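Local coordinates for protein putative hydrolase YdeN (Bacillus subtilis, PDB 1UXO) that probably acts as a serine hydrolase of the alpha/beta-hydrolase fold, perhaps an esterase, working through a predicted charge relay system, at residues Y8-Y13 against L39-P44; V70-G75 against I96-F101; F101-P106 against F144-D149; A132-K137 against G165-D170. The protein carries 2 engineered substitutions. All coordinates share one frame; numbering follows the deposited sequence.

Contact 1 (Y8-Y13 against L39-P44)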
loop_
_atom_site.group_PDB
_atom_site.type_symbol
_atom_site.label_atom_id
_atom_site.label_comp_id
_atom_site.label_asym_id
_atom_site.label_seq_id
_atom_site.Cartn_x
_atom_site.Cartn_y
_atom_site.Cartn_z
ATOM N N TYR A 8 -1.219 -9.461 1.098
ATOM C CA TYR A 8 0.180 -9.154 0.787
ATOM C C TYR A 8 0.524 -7.787 1.357
ATOM O O TYR A 8 -0.288 -6.853 1.268
ATOM C CB TYR A 8 0.453 -9.186 -0.712
ATOM C CG TYR A 8 0.489 -10.562 -1.328
ATOM C CD1 TYR A 8 1.454 -11.499 -0.966
ATOM C CD2 TYR A 8 -0.476 -10.959 -2.234
ATOM C CE1 TYR A 8 1.489 -12.771 -1.592
ATOM C CE2 TYR A 8 -0.447 -12.176 -2.828
ATOM C CZ TYR A 8 0.501 -13.099 -2.470
ATOM O OH TYR A 8 0.501 -14.335 -3.082
ATOM N N ILE A 9 1.714 -7.657 1.919
ATOM C CA ILE A 9 2.153 -6.404 2.531
ATOM C C ILE A 9 3.401 -5.930 1.800
ATOM O O ILE A 9 4.385 -6.695 1.673
ATOM C CB ILE A 9 2.411 -6.605 4.018
ATOM C CG1 ILE A 9 1.164 -7.062 4.737
ATOM C CG2 ILE A 9 3.000 -5.299 4.709
ATOM C CD1 ILE A 9 1.497 -7.751 6.084
ATOM N N ILE A 10 3.370 -4.687 1.322
ATOM C CA ILE A 10 4.448 -4.149 0.466
ATOM C C ILE A 10 5.009 -2.845 1.049
ATOM O O ILE A 10 4.292 -1.851 1.257
ATOM C CB ILE A 10 3.937 -3.901 -0.995
ATOM C CG1 ILE A 10 3.276 -5.127 -1.582
ATOM C CG2 ILE A 10 5.113 -3.403 -1.885
ATOM C CD1 ILE A 10 1.810 -5.265 -1.390
ATOM N N HIS A 11 6.319 -2.839 1.255
ATOM C CA HIS A 11 7.033 -1.748 1.903
ATOM C C HIS A 11 7.435 -0.648 0.928
ATOM O O HIS A 11 7.158 -0.715 -0.246
ATOM C CB HIS A 11 8.297 -2.300 2.600
ATOM C CG HIS A 11 9.324 -2.815 1.635
ATOM N ND1 HIS A 11 10.070 -1.986 0.825
ATOM C CD2 HIS A 11 9.705 -4.085 1.335
ATOM C CE1 HIS A 11 10.874 -2.727 0.063
ATOM N NE2 HIS A 11 10.688 -4.004 0.370
ATOM N N GLY A 12 8.090 0.381 1.449
ATOM C CA GLY A 12 8.507 1.546 0.673
ATOM C C GLY A 12 10.016 1.619 0.501
ATOM O O GLY A 12 10.752 0.621 0.628
ATOM N N TYR A 13 10.464 2.830 0.196
ATOM C CA TYR A 13 11.892 3.191 0.075
ATOM C C TYR A 13 12.687 2.914 1.365
ATOM O O TYR A 13 12.248 3.223 2.497
ATOM C CB TYR A 13 11.949 4.662 -0.301
ATOM C CG TYR A 13 13.315 5.278 -0.308
ATOM C CD1 TYR A 13 14.333 4.750 -1.075
ATOM C CD2 TYR A 13 13.576 6.431 0.439
ATOM C CE1 TYR A 13 15.632 5.341 -1.070
ATOM C CE2 TYR A 13 14.869 7.021 0.440
ATOM C CZ TYR A 13 15.863 6.467 -0.335
ATOM O OH TYR A 13 17.145 7.011 -0.316
ATOM N N LEU A 39 6.084 -8.830 1.299
ATOM C CA LEU A 39 6.875 -8.963 0.088
ATOM C C LEU A 39 8.032 -8.000 0.125
ATOM O O LEU A 39 7.812 -6.771 0.270
ATOM C CB LEU A 39 6.023 -8.625 -1.125
ATOM C CG LEU A 39 4.841 -9.532 -1.345
ATOM C CD1 LEU A 39 4.185 -9.199 -2.684
ATOM C CD2 LEU A 39 5.227 -10.982 -1.297
ATOM N N ASN A 40 9.216 -8.472 -0.190
ATOM C CA ASN A 40 10.357 -7.605 -0.345
ATOM C C ASN A 40 10.501 -7.187 -1.791
ATOM O O ASN A 40 10.295 -7.998 -2.714
ATOM C CB ASN A 40 11.623 -8.301 0.110
ATOM C CG ASN A 40 11.695 -8.447 1.592
ATOM O OD1 ASN A 40 11.759 -7.429 2.295
ATOM N ND2 ASN A 40 11.683 -9.692 2.098
HETATM N N MSE A 41 10.861 -5.923 -1.991
HETATM C CA MSE A 41 11.148 -5.399 -3.320
HETATM C C MSE A 41 12.662 -5.324 -3.570
HETATM O O MSE A 41 13.444 -5.149 -2.629
HETATM C CB MSE A 41 10.522 -4.020 -3.478
HETATM C CG MSE A 41 9.021 -4.027 -3.311
HETATM SE SE MSE A 41 8.044 -4.819 -4.850
HETATM C CE MSE A 41 7.353 -6.508 -3.932
ATOM N N PRO A 42 13.090 -5.420 -4.824
ATOM C CA PRO A 42 14.530 -5.324 -5.123
ATOM C C PRO A 42 15.105 -3.928 -4.924
ATOM O O PRO A 42 14.485 -2.935 -5.198
ATOM C CB PRO A 42 14.632 -5.774 -6.579
ATOM C CG PRO A 42 13.301 -5.673 -7.123
ATOM C CD PRO A 42 12.286 -5.674 -6.017
ATOM N N ASN A 43 16.355 -3.913 -4.484
ATOM C CA ASN A 43 17.153 -2.715 -4.378
ATOM C C ASN A 43 16.417 -1.581 -3.671
ATOM O O ASN A 43 16.192 -0.551 -4.257
ATOM C CB ASN A 43 17.570 -2.333 -5.777
ATOM C CG ASN A 43 18.709 -3.252 -6.324
ATOM O OD1 ASN A 43 19.579 -3.687 -5.578
ATOM N ND2 ASN A 43 18.574 -3.676 -7.584
ATOM N N PRO A 44 16.009 -1.775 -2.413
ATOM C CA PRO A 44 15.199 -0.773 -1.714
ATOM C C PRO A 44 15.950 0.566 -1.516
ATOM O O PRO A 44 15.312 1.601 -1.345
ATOM C CB PRO A 44 14.839 -1.474 -0.395
ATOM C CG PRO A 44 15.939 -2.447 -0.189
ATOM C CD PRO A 44 16.257 -2.954 -1.576
#

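Contact 2 (V70-G75 against I96-F101)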
loop_
_atom_site.group_PDB
_atom_site.type_symbol
_atom_site.label_atom_id
_atom_site.label_comp_id
_atom_site.label_asym_id
_atom_site.label_seq_id
_atom_site.Cartn_x
_atom_site.Cartn_y
_atom_site.Cartn_z
ATOM N N VAL A 70 -1.832 -4.410 1.123
ATOM C CA VAL A 70 -1.550 -3.344 2.064
ATOM C C VAL A 70 -0.164 -2.833 1.703
ATOM O O VAL A 70 0.798 -3.585 1.715
ATOM C CB VAL A 70 -1.555 -3.858 3.510
ATOM C CG1 VAL A 70 -1.123 -2.738 4.520
ATOM C CG2 VAL A 70 -2.924 -4.434 3.832
ATOM N N ALA A 71 -0.060 -1.558 1.421
ATOM C CA ALA A 71 1.212 -0.977 0.998
ATOM C C ALA A 71 1.551 0.231 1.830
ATOM O O ALA A 71 0.636 0.903 2.337
ATOM C CB ALA A 71 1.113 -0.597 -0.471
ATOM N N HIS A 72 2.867 0.505 1.944
ATOM C CA HIS A 72 3.354 1.644 2.641
ATOM C C HIS A 72 4.223 2.516 1.735
ATOM O O HIS A 72 5.109 2.021 1.011
ATOM C CB HIS A 72 4.164 1.230 3.885
ATOM C CG HIS A 72 4.637 2.402 4.719
ATOM N ND1 HIS A 72 5.940 2.504 5.165
ATOM C CD2 HIS A 72 3.979 3.480 5.232
ATOM C CE1 HIS A 72 6.071 3.614 5.881
ATOM N NE2 HIS A 72 4.903 4.220 5.948
ATOM N N SER A 73 3.875 3.790 1.722
ATOM C CA SER A 73 4.653 4.838 1.074
ATOM C C SER A 73 4.906 4.509 -0.414
ATOM O O SER A 73 3.923 4.332 -1.184
ATOM C CB SER A 73 5.906 5.114 1.930
ATOM O OG SER A 73 6.499 6.359 1.554
ATOM N N LEU A 74 6.170 4.332 -0.810
ATOM C CA LEU A 74 6.500 4.011 -2.236
ATOM C C LEU A 74 5.834 2.762 -2.771
ATOM O O LEU A 74 5.542 2.665 -3.976
ATOM C CB LEU A 74 8.006 3.934 -2.460
ATOM C CG LEU A 74 8.498 3.925 -3.898
ATOM C CD1 LEU A 74 8.203 5.271 -4.657
ATOM C CD2 LEU A 74 10.010 3.547 -3.956
ATOM N N GLY A 75 5.505 1.812 -1.903
ATOM C CA GLY A 75 4.774 0.635 -2.363
ATOM C C GLY A 75 3.414 0.954 -2.937
ATOM O O GLY A 75 2.866 0.183 -3.723
ATOM N N ILE A 96 -5.180 -1.135 0.808
ATOM C CA ILE A 96 -5.006 -0.120 1.801
ATOM C C ILE A 96 -3.657 0.530 1.553
ATOM O O ILE A 96 -2.628 -0.156 1.510
ATOM C CB ILE A 96 -5.066 -0.705 3.192
ATOM C CG1 ILE A 96 -6.423 -1.350 3.469
ATOM C CG2 ILE A 96 -4.869 0.367 4.215
ATOM C CD1 ILE A 96 -6.501 -2.049 4.853
ATOM N N LEU A 97 -3.678 1.829 1.368
ATOM C CA LEU A 97 -2.487 2.590 0.995
ATOM C C LEU A 97 -2.090 3.459 2.150
ATOM O O LEU A 97 -2.655 4.539 2.348
ATOM C CB LEU A 97 -2.740 3.403 -0.262
ATOM C CG LEU A 97 -3.394 2.619 -1.403
ATOM C CD1 LEU A 97 -3.713 3.516 -2.603
ATOM C CD2 LEU A 97 -2.490 1.495 -1.844
ATOM N N VAL A 98 -1.102 2.986 2.919
ATOM C CA VAL A 98 -0.575 3.751 4.052
ATOM C C VAL A 98 0.452 4.771 3.590
ATOM O O VAL A 98 1.464 4.408 2.998
ATOM C CB VAL A 98 -0.017 2.846 5.145
ATOM C CG1 VAL A 98 0.256 3.643 6.379
ATOM C CG2 VAL A 98 -1.039 1.747 5.456
ATOM N N SER A 99 0.143 6.042 3.816
ATOM C CA SER A 99 0.931 7.173 3.316
ATOM C C SER A 99 1.039 7.152 1.817
ATOM O O SER A 99 2.114 7.443 1.267
ATOM C CB SER A 99 2.285 7.176 3.952
ATOM O OG SER A 99 2.168 7.077 5.331
ATOM N N GLY A 100 -0.064 6.780 1.157
ATOM C CA GLY A 100 -0.084 6.681 -0.294
ATOM C C GLY A 100 0.023 8.032 -0.996
ATOM O O GLY A 100 -0.440 9.091 -0.491
ATOM N N PHE A 101 0.589 8.000 -2.186
ATOM C CA PHE A 101 0.731 9.189 -2.982
ATOM C C PHE A 101 0.828 8.745 -4.464
ATOM O O PHE A 101 1.158 7.578 -4.744
ATOM C CB PHE A 101 1.965 10.017 -2.570
ATOM C CG PHE A 101 3.267 9.270 -2.694
ATOM C CD1 PHE A 101 4.102 9.463 -3.790
ATOM C CD2 PHE A 101 3.641 8.356 -1.709
ATOM C CE1 PHE A 101 5.297 8.762 -3.904
ATOM C CE2 PHE A 101 4.845 7.644 -1.810
ATOM C CZ PHE A 101 5.671 7.830 -2.911
#

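Contact 3 (F101-P106 against F144-D149)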
loop_
_atom_site.group_PDB
_atom_site.type_symbol
_atom_site.label_atom_id
_atom_site.label_comp_id
_atom_site.label_asym_id
_atom_site.label_seq_id
_atom_site.Cartn_x
_atom_site.Cartn_y
_atom_site.Cartn_z
ATOM N N PHE A 101 0.589 8.000 -2.186
ATOM C CA PHE A 101 0.731 9.189 -2.982
ATOM C C PHE A 101 0.828 8.745 -4.464
ATOM O O PHE A 101 1.158 7.578 -4.744
ATOM C CB PHE A 101 1.965 10.017 -2.570
ATOM C CG PHE A 101 3.267 9.270 -2.694
ATOM C CD1 PHE A 101 4.102 9.463 -3.790
ATOM C CD2 PHE A 101 3.641 8.356 -1.709
ATOM C CE1 PHE A 101 5.297 8.762 -3.904
ATOM C CE2 PHE A 101 4.845 7.644 -1.810
ATOM C CZ PHE A 101 5.671 7.830 -2.911
ATOM N N ALA A 102 0.500 9.658 -5.376
ATOM C CA ALA A 102 0.544 9.386 -6.835
ATOM C C ALA A 102 1.168 10.562 -7.641
ATOM O O ALA A 102 0.842 10.756 -8.834
ATOM C CB ALA A 102 -0.883 9.135 -7.355
ATOM N N LYS A 103 2.013 11.366 -6.987
ATOM C CA LYS A 103 2.773 12.446 -7.637
ATOM C C LYS A 103 4.111 12.653 -6.933
ATOM O O LYS A 103 4.346 12.121 -5.838
ATOM C CB LYS A 103 2.009 13.746 -7.654
ATOM C CG LYS A 103 1.743 14.392 -6.279
ATOM C CD LYS A 103 0.592 15.360 -6.397
ATOM C CE LYS A 103 0.272 16.017 -5.127
ATOM N NZ LYS A 103 -0.824 17.028 -5.254
ATOM N N SER A 104 5.014 13.399 -7.579
ATOM C CA SER A 104 6.367 13.579 -7.074
ATOM C C SER A 104 6.405 14.060 -5.646
ATOM O O SER A 104 5.696 15.022 -5.288
ATOM C CB SER A 104 7.050 14.695 -7.894
ATOM O OG SER A 104 8.290 15.032 -7.373
ATOM N N LEU A 105 7.274 13.457 -4.851
ATOM C CA LEU A 105 7.570 13.908 -3.510
ATOM C C LEU A 105 8.735 14.910 -3.538
ATOM O O LEU A 105 9.863 14.558 -3.912
ATOM C CB LEU A 105 7.961 12.712 -2.629
ATOM C CG LEU A 105 6.888 11.629 -2.446
ATOM C CD1 LEU A 105 7.478 10.603 -1.489
ATOM C CD2 LEU A 105 5.545 12.178 -1.927
ATOM N N PRO A 106 8.476 16.170 -3.219
ATOM C CA PRO A 106 9.563 17.148 -3.284
ATOM C C PRO A 106 10.835 16.788 -2.520
ATOM O O PRO A 106 11.920 17.168 -2.969
ATOM C CB PRO A 106 8.914 18.423 -2.755
ATOM C CG PRO A 106 7.498 18.222 -3.062
ATOM C CD PRO A 106 7.219 16.783 -2.761
ATOM N N PHE A 144 0.309 15.116 3.864
ATOM C CA PHE A 144 -1.070 14.695 4.038
ATOM C C PHE A 144 -1.994 15.010 2.885
ATOM O O PHE A 144 -2.802 14.155 2.477
ATOM C CB PHE A 144 -1.664 15.252 5.357
ATOM C CG PHE A 144 -3.095 14.816 5.588
ATOM C CD1 PHE A 144 -3.370 13.530 6.022
ATOM C CD2 PHE A 144 -4.157 15.716 5.378
ATOM C CE1 PHE A 144 -4.703 13.142 6.234
ATOM C CE2 PHE A 144 -5.477 15.333 5.622
ATOM C CZ PHE A 144 -5.747 14.045 5.998
ATOM N N SER A 145 -1.848 16.207 2.318
ATOM C CA SER A 145 -2.668 16.630 1.176
ATOM C C SER A 145 -2.520 15.717 -0.037
ATOM O O SER A 145 -3.460 15.520 -0.801
ATOM C CB SER A 145 -2.312 18.073 0.774
ATOM O OG SER A 145 -0.974 18.146 0.353
ATOM N N PHE A 146 -1.327 15.176 -0.224
ATOM C CA PHE A 146 -1.088 14.246 -1.344
ATOM C C PHE A 146 -1.881 12.938 -1.167
ATOM O O PHE A 146 -2.341 12.300 -2.159
ATOM C CB PHE A 146 0.386 13.879 -1.419
ATOM C CG PHE A 146 1.322 14.960 -1.914
ATOM C CD1 PHE A 146 1.125 16.337 -1.686
ATOM C CD2 PHE A 146 2.461 14.553 -2.549
ATOM C CE1 PHE A 146 2.048 17.285 -2.127
ATOM C CE2 PHE A 146 3.425 15.497 -3.001
ATOM C CZ PHE A 146 3.214 16.856 -2.799
ATOM N N SER A 147 -2.031 12.500 0.085
ATOM C CA SER A 147 -2.751 11.265 0.393
ATOM C C SER A 147 -4.259 11.506 0.292
ATOM O O SER A 147 -4.994 10.682 -0.215
ATOM C CB SER A 147 -2.380 10.740 1.784
ATOM O OG SER A 147 -1.025 10.331 1.819
ATOM N N LYS A 148 -4.712 12.671 0.731
ATOM C CA LYS A 148 -6.108 13.031 0.620
ATOM C C LYS A 148 -6.510 13.184 -0.873
ATOM O O LYS A 148 -7.572 12.711 -1.277
ATOM C CB LYS A 148 -6.377 14.349 1.403
ATOM C CG LYS A 148 -7.860 14.757 1.353
ATOM C CD LYS A 148 -8.243 15.785 2.407
ATOM C CE LYS A 148 -9.718 15.694 2.783
ATOM N NZ LYS A 148 -10.178 16.441 4.010
ATOM N N ASP A 149 -5.619 13.789 -1.673
ATOM C CA ASP A 149 -5.779 13.972 -3.125
ATOM C C ASP A 149 -5.945 12.612 -3.755
ATOM O O ASP A 149 -6.887 12.387 -4.508
ATOM C CB ASP A 149 -4.515 14.621 -3.683
ATOM C CG ASP A 149 -4.566 15.002 -5.198
ATOM O OD1 ASP A 149 -5.646 14.950 -5.856
ATOM O OD2 ASP A 149 -3.502 15.293 -5.840
HETATM O O HOH W 1 -0.887 12.037 -4.474
HETATM O O HOH W 2 -1.699 18.239 -2.685
#

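Contact 4 (A132-K137 against G165-D170)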
loop_
_atom_site.group_PDB
_atom_site.type_symbol
_atom_site.label_atom_id
_atom_site.label_comp_id
_atom_site.label_asym_id
_atom_site.label_seq_id
_atom_site.Cartn_x
_atom_site.Cartn_y
_atom_site.Cartn_z
ATOM N N ALA A 132 -8.915 2.075 0.751
ATOM C CA ALA A 132 -8.647 3.025 1.817
ATOM C C ALA A 132 -7.237 3.552 1.739
ATOM O O ALA A 132 -6.320 2.867 1.226
ATOM C CB ALA A 132 -8.874 2.389 3.188
ATOM N N VAL A 133 -7.118 4.795 2.173
ATOM C CA VAL A 133 -5.846 5.507 2.390
ATOM C C VAL A 133 -5.748 5.920 3.875
ATOM O O VAL A 133 -6.690 6.501 4.469
ATOM C CB VAL A 133 -5.750 6.737 1.522
ATOM C CG1 VAL A 133 -4.466 7.521 1.813
ATOM C CG2 VAL A 133 -5.839 6.370 0.069
ATOM N N ILE A 134 -4.637 5.567 4.511
ATOM C CA ILE A 134 -4.382 5.955 5.902
ATOM C C ILE A 134 -3.209 6.899 5.866
ATOM O O ILE A 134 -2.165 6.572 5.283
ATOM C CB ILE A 134 -4.021 4.725 6.719
ATOM C CG1 ILE A 134 -5.192 3.725 6.630
ATOM C CG2 ILE A 134 -3.646 5.131 8.132
ATOM C CD1 ILE A 134 -5.026 2.427 7.366
ATOM N N ALA A 135 -3.360 8.065 6.447
ATOM C CA ALA A 135 -2.336 9.101 6.306
ATOM C C ALA A 135 -2.193 9.916 7.532
ATOM O O ALA A 135 -3.173 10.191 8.239
ATOM C CB ALA A 135 -2.650 10.016 5.095
ATOM N N SER A 136 -0.975 10.372 7.762
ATOM C CA SER A 136 -0.638 11.176 8.945
ATOM C C SER A 136 -0.631 12.648 8.649
ATOM O O SER A 136 0.060 13.092 7.742
ATOM C CB SER A 136 0.739 10.755 9.484
ATOM O OG SER A 136 1.299 11.722 10.395
ATOM N N LYS A 137 -1.349 13.434 9.456
ATOM C CA LYS A 137 -1.401 14.873 9.250
ATOM C C LYS A 137 -0.063 15.553 9.316
ATOM O O LYS A 137 0.125 16.539 8.591
ATOM C CB LYS A 137 -2.377 15.571 10.220
ATOM C CG LYS A 137 -2.664 17.030 9.926
ATOM C CD LYS A 137 -3.198 17.189 8.519
ATOM C CE LYS A 137 -3.994 18.447 8.213
ATOM N NZ LYS A 137 -3.172 19.639 8.287
ATOM N N GLY A 165 3.589 10.732 12.332
ATOM C CA GLY A 165 4.846 10.858 11.607
ATOM C C GLY A 165 4.675 10.365 10.163
ATOM O O GLY A 165 3.783 10.825 9.455
ATOM N N HIS A 166 5.540 9.447 9.732
ATOM C CA HIS A 166 5.387 8.683 8.463
ATOM C C HIS A 166 5.158 7.143 8.733
ATOM O O HIS A 166 5.445 6.263 7.873
ATOM C CB HIS A 166 6.604 9.014 7.571
ATOM C CG HIS A 166 6.602 8.388 6.203
ATOM N ND1 HIS A 166 5.560 8.504 5.325
ATOM C CD2 HIS A 166 7.582 7.713 5.535
ATOM C CE1 HIS A 166 5.865 7.867 4.196
ATOM N NE2 HIS A 166 7.080 7.350 4.312
ATOM N N PHE A 167 4.644 6.819 9.933
ATOM C CA PHE A 167 4.390 5.453 10.386
ATOM C C PHE A 167 5.643 4.540 10.328
ATOM O O PHE A 167 5.607 3.391 9.851
ATOM C CB PHE A 167 3.210 4.834 9.632
ATOM C CG PHE A 167 1.924 5.646 9.683
ATOM C CD1 PHE A 167 1.163 5.708 10.832
ATOM C CD2 PHE A 167 1.477 6.319 8.564
ATOM C CE1 PHE A 167 -0.039 6.457 10.855
ATOM C CE2 PHE A 167 0.303 7.068 8.577
ATOM C CZ PHE A 167 -0.454 7.134 9.715
ATOM N N LEU A 168 6.744 5.077 10.835
ATOM C CA LEU A 168 8.033 4.386 10.880
ATOM C C LEU A 168 8.400 3.846 12.266
ATOM O O LEU A 168 7.989 4.410 13.307
ATOM C CB LEU A 168 9.110 5.402 10.443
ATOM C CG LEU A 168 8.920 6.075 9.105
ATOM C CD1 LEU A 168 9.988 7.218 8.846
ATOM C CD2 LEU A 168 9.086 4.997 8.042
ATOM N N GLU A 169 9.231 2.790 12.297
ATOM C CA GLU A 169 9.671 2.165 13.511
ATOM C C GLU A 169 10.392 3.146 14.441
ATOM O O GLU A 169 10.201 3.066 15.642
ATOM C CB GLU A 169 10.602 0.960 13.237
ATOM C CG GLU A 169 11.922 1.330 12.606
ATOM C CD GLU A 169 12.640 0.134 11.997
ATOM O OE1 GLU A 169 12.037 -0.876 11.618
ATOM O OE2 GLU A 169 13.854 0.206 11.880
ATOM N N ASP A 170 11.149 4.100 13.893
ATOM C CA ASP A 170 11.854 5.061 14.741
ATOM C C ASP A 170 10.957 6.153 15.314
ATOM O O ASP A 170 11.420 6.921 16.150
ATOM C CB ASP A 170 12.978 5.725 13.961
ATOM C CG ASP A 170 14.203 4.852 13.862
ATOM O OD1 ASP A 170 14.244 3.758 14.484
ATOM O OD2 ASP A 170 15.200 5.198 13.168
#

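Contact 1 (Y8-Y13 against L39-P44)
The imidazole of His11 is the main bump here, and the hollow that takes it is the bend of chain at Asn40, Met41 and Pro44. His11 CG sits between the backbone N and the carbonyl carbon (chi1 67°), which swings the ring across to the 39-44 segment. His11 CD2 then lies 3.5 Å from Leu39 O, His11 CE1 lies 3.8 Å from Met41 CB, and Asn40 CA meets the ring at its edge. Leu39 supplies the reverse bump. Its forked end leans on Tyr8, with Leu39 CD2 3.8 Å from Tyr8 CD1, while its CD1 faces Ile10 CG1. Beside it, Met41 CG packs 4.2 Å from Ile10 CG2, and the ring of Trp52 stands steeply against His11. At the far end Pro44 O reaches within 3.3 Å of Tyr13 CD1. The two segments are also tied directly, as Leu39 N donates to Ile9 O over 2.8 Å. His-Gly directly after strand 6-10 is consistent with the oxyanion-hole region of alpha/beta hydrolases, and Tyr13 does lie near the predicted nucleophile Ser73. The imidazole is held at both nitrogens. Met41 N donates to His11 NE2 (3.0 Å, 168°), from 33° out of the ring plane. His11 ND1 donates to Gly12 O at 2.7 Å, on a lone pair. With ND1 donating and NE2 accepting, the two bonds together fix the rotation of the ring.

Contact 2 (V70-G75 against I96-F101)
Ser73 N donates to Val98 O over 2.8 Å in an almost straight bond (176°). The same oxygen takes a CA-H...O contact, His72 CA lying 3.4 Å from Val98 O, and the imidazole carbon CD2 of His72 is merely nearby. Further back, the parallel pairing continues: Val98 N donates to Ala71 O, and Ala71 N to Ile96 O over 2.9 Å. Val70, His72, Ile96 and Val98 share one sheet face, where helix 177-188 covers the three aliphatic residues; Ala71 and Leu97 occupy the other, under helix 75-84. These two strands and helix 75-84 form a beta-alpha-beta unit, and the sharp bend between strand and helix is the nucleophile elbow of alpha/beta hydrolases. The evidence is the type II' turn from His72 to Gly75, closed by Gly75 N to His72 O (2.9 Å), with the predicted nucleophile Ser73 at a strained, positive phi of 55°. Phe101, in the 96-101 segment, packs against the turn. A chi1 of 60° directs its ring there, so that Phe101 CE2 comes 3.4 Å from Ser73 C, the ring edge faces Leu74 N, and Phe101 CZ stays 4.0 Å from Leu74 CD1. The His72 ring has Ser73 CB over one face, and its NE2 is hydrogen-bonded to His166 O in the loop carrying the predicted catalytic histidine.

Contact 3 (F101-P106 against F144-D149)
Lys103 crosses the Phe146 ring at about a right angle, and its chain can be followed atom by atom. CB points toward helix 144-149, and a chi1 of 66° turns the chain onto the ring, bringing Lys103 CG 3.8 Å from Phe146 CD2 and equally near CE2. From there the chain runs extended through CD. Lys103 CE settles over the middle of the aromatic face, 3.4 Å from the Phe146 ring centroid and only 7° off the normal: a clear CH-pi contact. Lys103 NZ, at the tip, lies 4.4 Å from the Phe146 centroid, 21° off the normal, so a cation-pi interaction joins the carbon contact. Lys103 NZ also forms a salt bridge with Asp149 OD2 at 3.2 Å, although Asp149 has two modelled conformers and this bond belongs to one of them. A water held by Lys103 NZ at 3.0 Å links it to Ser145 OG. The segments belong to the alpha/beta-hydrolase scaffold: residues 101-106 lie in the loop after strand 92-98, while helix 144-153 follows strand 128-136 and packs on it through Ser147. The Phe146 ring sits between them. Ser104 O meets its edge, 3.3 Å from Phe146 CE2; Leu105 CD2 approaches obliquely, 3.9 Å from Phe146 CD2; and Pro106 CD touches CZ. Closer to the core, Phe101 CB rests against Phe146 CB, and a second water bridges Ala102 N to Phe146 O.

Contact 4 (A132-K137 against G165-D170)
The loop carrying His166, the predicted histidine of the charge relay system, is fastened to the end of strand 128-136 where Ser136 meets Gly165. Ser136 OG donates to Gly165 O over 2.8 Å. The donor is tilted 25° from the carbonyl plane, with a C=O...O angle of 125°, and a weak bond from Gly164 N reaches the same hydroxyl. Gly165 itself has a positive phi of 48°, a value that favours glycine. In the next residue, His166, CB leaves the backbone away from the strand; ND1 bonds to OD2 of the predicted acid Asp139, while NE2 lies close to Ser73 OG. This fits the alpha/beta-hydrolase scheme, in which acid and histidine sit on loops following sheet strands. Phe167 then points back at the strand, CG anti to its carbonyl carbon, and leads with the outer end of its ring. Phe167 CE2 lies 3.6 Å from Ser136 N, and Ala135 C meets the ring edge at 3.9 Å from Phe167 CE2. Phe167 CZ is 3.8 Å from Ser136 CB and 4.1 Å from Ile134 CG2, whose side chain crosses Phe167 at about a right angle. Phe173 meets this ring edge-to-face, and Ser99 also touches it.

In the fold
Contacts 1, 2 and 4 all rest on one parallel sheet, and contact 2 occupies its middle, its centre about 3 Å from the chain centre. Main-chain bonds tie it to contact 1 through strands 6-10 and 67-72, and to contact 4 through strands 92-98 and 128-136. Its chemistry is mainly backbone ladder and apolar packing. Contact 1 instead uses a backbone bond and a bond to an imidazole, and contact 4 one hydroxyl bond next to a packed phenyl ring. Contact 3 is the more exposed one, with a charged pair and waters; it shares Phe101 with contact 2, and its helix packs on the strand of contact 4. Contacts 2 and 4 bring Ser73 and His166 together.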